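Local coordinates for protein tungsten-containing formylmethanofuran dehydrogenase 2 subunit C (Methanothermobacter wolfeii, PDB 5T5I) that is the subunit C of a tungsten-dependent formylmethanofuran dehydrogenase, an enzyme that probably interconverts carbon dioxide and formylmethanofuran in methane formation, at residues Lys66-Lys77 / Glu87-Met96. Numbering follows the deposited sequence.
Sequences KIIIDGDVYNTK and EIIVRGNVNM
Strands 66-69 and 87-90 pair in parallel, their axes 4.6 Å apart, and four backbone hydrogen bonds join them, the first from Ile67 N to Glu87 O and the last from Arg91 N to Ile69 O. Each strand ends in an inverse gamma turn, centred on Asp70 and Arg91. Lys66, Ile68, Glu87 and Ile89 share one face. Lys66 CE presses on Ile89 CD1 at 3.4 Å, a tight fit, and its NZ makes a long salt bridge to Glu87. Ile68 CG2 sits 3.6 Å above the centre of the Arg91 guanidinium. At the edge of that group, NH1 gives a nearly straight bond (169°) to Asp70 OD1, 3.3 Å away. The two planes are 85° apart. OD1 lies in the guanidinium plane, while NH1 meets it from above the carboxylate. On the other face Ile69 CD1 packs beside Val90 CG2. Beyond the strand, Val73 CG2 meets Val90 CG1 at 3.6 Å. Asp72 OD1 accepts Asn93 N at 3.0 Å and, weakly, Asn93 ND2. A water donates to Asp72 OD2 and weakly accepts from Asn93 ND2. Asn95 has CG anti to its backbone N (chi1 -158°), and this brings ND2 to Tyr74 O in the turn at 73-76. The bond is 3.0 Å long, in the carbonyl plane on a lone pair. OD1 takes Met96 N and lies against Lys77 CE. With an alanine here, Tyr74 O and Met96 N would probably lose these partners, and Lys77 the amide packed on its chain. The contact joins successive coils of a parallel beta-helix. Strand 3-8 bonds the other edge of 66-69, Pro23 of helix 23-26 covers Ile67 and Ile88, and Asn112 on the next coil holds Asn93 OD1. Lys77 NZ forms salt bridges with acidic side chains of another protein's chain.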
loop_
_atom_site.group_PDB
_atom_site.type_symbol
_atom_site.label_atom_id
_atom_site.label_comp_id
_atom_site.label_asym_id
_atom_site.label_seq_id
_atom_site.Cartn_x
_atom_site.Cartn_y
_atom_site.Cartn_z
ATOM N N LYS C 66 -52.894 30.739 20.139
ATOM C CA LYS C 66 -52.307 29.456 19.797
ATOM C C LYS C 66 -52.898 29.052 18.441
ATOM O O LYS C 66 -54.099 28.788 18.355
ATOM C CB LYS C 66 -52.647 28.416 20.864
ATOM C CG LYS C 66 -51.965 27.073 20.665
ATOM C CD LYS C 66 -52.651 26.000 21.515
ATOM C CE LYS C 66 -51.769 24.820 21.834
ATOM N NZ LYS C 66 -51.580 24.640 23.297
ATOM N N ILE C 67 -52.076 29.040 17.378
ATOM C CA ILE C 67 -52.524 28.627 16.051
ATOM C C ILE C 67 -52.256 27.132 15.906
ATOM O O ILE C 67 -51.114 26.698 16.067
ATOM C CB ILE C 67 -51.844 29.424 14.904
ATOM C CG1 ILE C 67 -52.074 30.946 15.069
ATOM C CG2 ILE C 67 -52.379 28.938 13.532
ATOM C CD1 ILE C 67 -51.251 31.864 14.126
ATOM N N ILE C 68 -53.292 26.347 15.579
ATOM C CA ILE C 68 -53.148 24.914 15.343
ATOM C C ILE C 68 -53.395 24.670 13.863
ATOM O O ILE C 68 -54.506 24.906 13.388
ATOM C CB ILE C 68 -54.107 24.062 16.224
ATOM C CG1 ILE C 68 -53.881 24.367 17.731
ATOM C CG2 ILE C 68 -53.923 22.554 15.916
ATOM C CD1 ILE C 68 -54.764 23.589 18.722
ATOM N N ILE C 69 -52.375 24.179 13.136
ATOM C CA ILE C 69 -52.536 23.812 11.731
ATOM C C ILE C 69 -52.826 22.326 11.799
ATOM O O ILE C 69 -51.917 21.535 12.066
ATOM C CB ILE C 69 -51.319 24.166 10.851
ATOM C CG1 ILE C 69 -51.027 25.678 10.955
ATOM C CG2 ILE C 69 -51.577 23.729 9.394
ATOM C CD1 ILE C 69 -49.947 26.216 10.072
ATOM N N ASP C 70 -54.101 21.953 11.655
ATOM C CA ASP C 70 -54.541 20.571 11.820
ATOM C C ASP C 70 -54.395 19.770 10.531
ATOM O O ASP C 70 -55.379 19.290 9.977
ATOM C CB ASP C 70 -55.988 20.522 12.362
ATOM C CG ASP C 70 -56.409 19.160 12.886
ATOM O OD1 ASP C 70 -55.528 18.400 13.348
ATOM O OD2 ASP C 70 -57.615 18.849 12.823
ATOM N N GLY C 71 -53.153 19.598 10.095
ATOM C CA GLY C 71 -52.861 18.849 8.887
ATOM C C GLY C 71 -51.498 19.139 8.303
ATOM O O GLY C 71 -50.743 19.967 8.817
ATOM N N ASP C 72 -51.192 18.466 7.208
ATOM C CA ASP C 72 -49.908 18.588 6.536
ATOM C C ASP C 72 -49.814 19.850 5.665
ATOM O O ASP C 72 -50.665 20.070 4.805
ATOM C CB ASP C 72 -49.648 17.321 5.704
ATOM C CG ASP C 72 -48.258 17.245 5.111
ATOM O OD1 ASP C 72 -47.355 17.932 5.625
ATOM O OD2 ASP C 72 -48.069 16.487 4.146
ATOM N N VAL C 73 -48.760 20.668 5.875
ATOM C CA VAL C 73 -48.525 21.874 5.072
ATOM C C VAL C 73 -47.116 21.829 4.483
ATOM O O VAL C 73 -46.361 22.811 4.542
ATOM C CB VAL C 73 -48.866 23.192 5.824
ATOM C CG1 VAL C 73 -50.371 23.356 5.961
ATOM C CG2 VAL C 73 -48.193 23.270 7.192
ATOM N N TYR C 74 -46.781 20.657 3.884
ATOM C CA TYR C 74 -45.481 20.372 3.263
ATOM C C TYR C 74 -45.088 21.394 2.180
ATOM O O TYR C 74 -43.905 21.534 1.908
ATOM C CB TYR C 74 -45.437 18.937 2.675
ATOM C CG TYR C 74 -46.138 18.795 1.341
ATOM C CD1 TYR C 74 -47.516 18.646 1.270
ATOM C CD2 TYR C 74 -45.431 18.885 0.144
ATOM C CE1 TYR C 74 -48.174 18.567 0.048
ATOM C CE2 TYR C 74 -46.081 18.803 -1.089
ATOM C CZ TYR C 74 -47.455 18.646 -1.130
ATOM O OH TYR C 74 -48.131 18.549 -2.324
ATOM N N ASN C 75 -46.073 22.054 1.536
ATOM C CA ASN C 75 -45.808 23.042 0.493
ATOM C C ASN C 75 -46.178 24.476 0.918
ATOM O O ASN C 75 -46.523 25.299 0.071
ATOM C CB ASN C 75 -46.479 22.613 -0.833
ATOM C CG ASN C 75 -45.471 22.290 -1.922
ATOM O OD1 ASN C 75 -44.270 22.170 -1.678
ATOM N ND2 ASN C 75 -45.933 22.140 -3.157
ATOM N N THR C 76 -45.972 24.803 2.213
ATOM C CA THR C 76 -46.219 26.150 2.743
ATOM C C THR C 76 -44.950 26.653 3.409
ATOM O O THR C 76 -44.454 26.045 4.373
ATOM C CB THR C 76 -47.427 26.190 3.675
ATOM O OG1 THR C 76 -48.537 25.607 2.995
ATOM C CG2 THR C 76 -47.789 27.611 4.104
ATOM N N LYS C 77 -44.436 27.771 2.881
ATOM C CA LYS C 77 -43.194 28.412 3.311
ATOM C C LYS C 77 -43.454 29.585 4.256
ATOM O O LYS C 77 -44.525 30.183 4.227
ATOM C CB LYS C 77 -42.431 28.944 2.076
ATOM C CG LYS C 77 -42.025 27.868 1.083
ATOM C CD LYS C 77 -41.452 28.455 -0.212
ATOM C CE LYS C 77 -40.958 27.364 -1.139
ATOM N NZ LYS C 77 -40.458 27.910 -2.415
ATOM N N GLU C 87 -48.050 31.000 20.135
ATOM C CA GLU C 87 -47.658 29.656 19.780
ATOM C C GLU C 87 -48.278 29.165 18.464
ATOM O O GLU C 87 -49.383 29.572 18.104
ATOM C CB GLU C 87 -48.075 28.746 20.948
ATOM C CG GLU C 87 -47.475 27.360 20.919
ATOM C CD GLU C 87 -47.741 26.501 22.140
ATOM O OE1 GLU C 87 -48.444 26.958 23.071
ATOM O OE2 GLU C 87 -47.237 25.357 22.158
ATOM N N ILE C 88 -47.528 28.337 17.730
ATOM C CA ILE C 88 -47.987 27.653 16.523
ATOM C C ILE C 88 -47.677 26.157 16.709
ATOM O O ILE C 88 -46.564 25.810 17.092
ATOM C CB ILE C 88 -47.333 28.171 15.212
ATOM C CG1 ILE C 88 -47.512 29.696 15.053
ATOM C CG2 ILE C 88 -47.908 27.414 13.980
ATOM C CD1 ILE C 88 -46.738 30.313 13.871
ATOM N N ILE C 89 -48.646 25.286 16.431
ATOM C CA ILE C 89 -48.449 23.838 16.443
ATOM C C ILE C 89 -48.836 23.362 15.049
ATOM O O ILE C 89 -49.958 23.612 14.626
ATOM C CB ILE C 89 -49.268 23.112 17.560
ATOM C CG1 ILE C 89 -48.804 23.600 18.948
ATOM C CG2 ILE C 89 -49.109 21.570 17.435
ATOM C CD1 ILE C 89 -49.472 22.934 20.159
ATOM N N VAL C 90 -47.930 22.686 14.341
ATOM C CA VAL C 90 -48.228 22.151 13.008
ATOM C C VAL C 90 -48.326 20.627 13.119
ATOM O O VAL C 90 -47.319 19.979 13.402
ATOM C CB VAL C 90 -47.208 22.585 11.920
ATOM C CG1 VAL C 90 -47.669 22.117 10.538
ATOM C CG2 VAL C 90 -47.001 24.103 11.933
ATOM N N ARG C 91 -49.534 20.056 12.890
ATOM C CA ARG C 91 -49.761 18.601 12.967
ATOM C C ARG C 91 -49.475 17.983 11.599
ATOM O O ARG C 91 -50.359 17.442 10.937
ATOM C CB ARG C 91 -51.190 18.277 13.460
ATOM C CG ARG C 91 -51.434 18.751 14.882
ATOM C CD ARG C 91 -52.854 18.514 15.324
ATOM N NE ARG C 91 -53.077 18.953 16.703
ATOM C CZ ARG C 91 -54.267 19.221 17.240
ATOM N NH1 ARG C 91 -55.378 19.093 16.520
ATOM N NH2 ARG C 91 -54.355 19.628 18.502
ATOM N N GLY C 92 -48.215 18.085 11.205
ATOM C CA GLY C 92 -47.730 17.617 9.917
ATOM C C GLY C 92 -46.416 18.277 9.546
ATOM O O GLY C 92 -45.745 18.847 10.407
ATOM N N ASN C 93 -46.057 18.233 8.261
ATOM C CA ASN C 93 -44.799 18.814 7.767
ATOM C C ASN C 93 -44.951 20.274 7.362
ATOM O O ASN C 93 -46.069 20.745 7.159
ATOM C CB ASN C 93 -44.271 18.036 6.553
ATOM C CG ASN C 93 -44.244 16.537 6.754
ATOM O OD1 ASN C 93 -43.545 16.024 7.639
ATOM N ND2 ASN C 93 -44.994 15.803 5.952
ATOM N N VAL C 94 -43.809 20.974 7.236
ATOM C CA VAL C 94 -43.707 22.370 6.762
ATOM C C VAL C 94 -42.617 22.442 5.698
ATOM O O VAL C 94 -41.708 21.618 5.708
ATOM C CB VAL C 94 -43.442 23.418 7.877
ATOM C CG1 VAL C 94 -44.580 23.468 8.889
ATOM C CG2 VAL C 94 -42.105 23.188 8.575
ATOM N N ASN C 95 -42.677 23.458 4.824
ATOM C CA ASN C 95 -41.660 23.695 3.797
ATOM C C ASN C 95 -40.523 24.572 4.426
ATOM O O ASN C 95 -40.237 24.444 5.629
ATOM C CB ASN C 95 -42.313 24.319 2.544
ATOM C CG ASN C 95 -41.535 24.148 1.250
ATOM O OD1 ASN C 95 -40.516 24.784 1.053
ATOM N ND2 ASN C 95 -41.931 23.235 0.378
ATOM N N MET C 96 -39.878 25.450 3.644
ATOM C CA MET C 96 -38.741 26.238 4.104
ATOM C C MET C 96 -39.116 27.415 4.997
ATOM O O MET C 96 -40.269 27.824 5.036
ATOM C CB MET C 96 -37.982 26.788 2.885
ATOM C CG MET C 96 -37.375 25.720 1.981
ATOM S SD MET C 96 -36.921 26.426 0.380
ATOM C CE MET C 96 -36.514 24.962 -0.512
HETATM O O HOH W 1 -46.124 15.165 2.963
HETATM O O HOH W 2 -42.943 27.156 6.675
#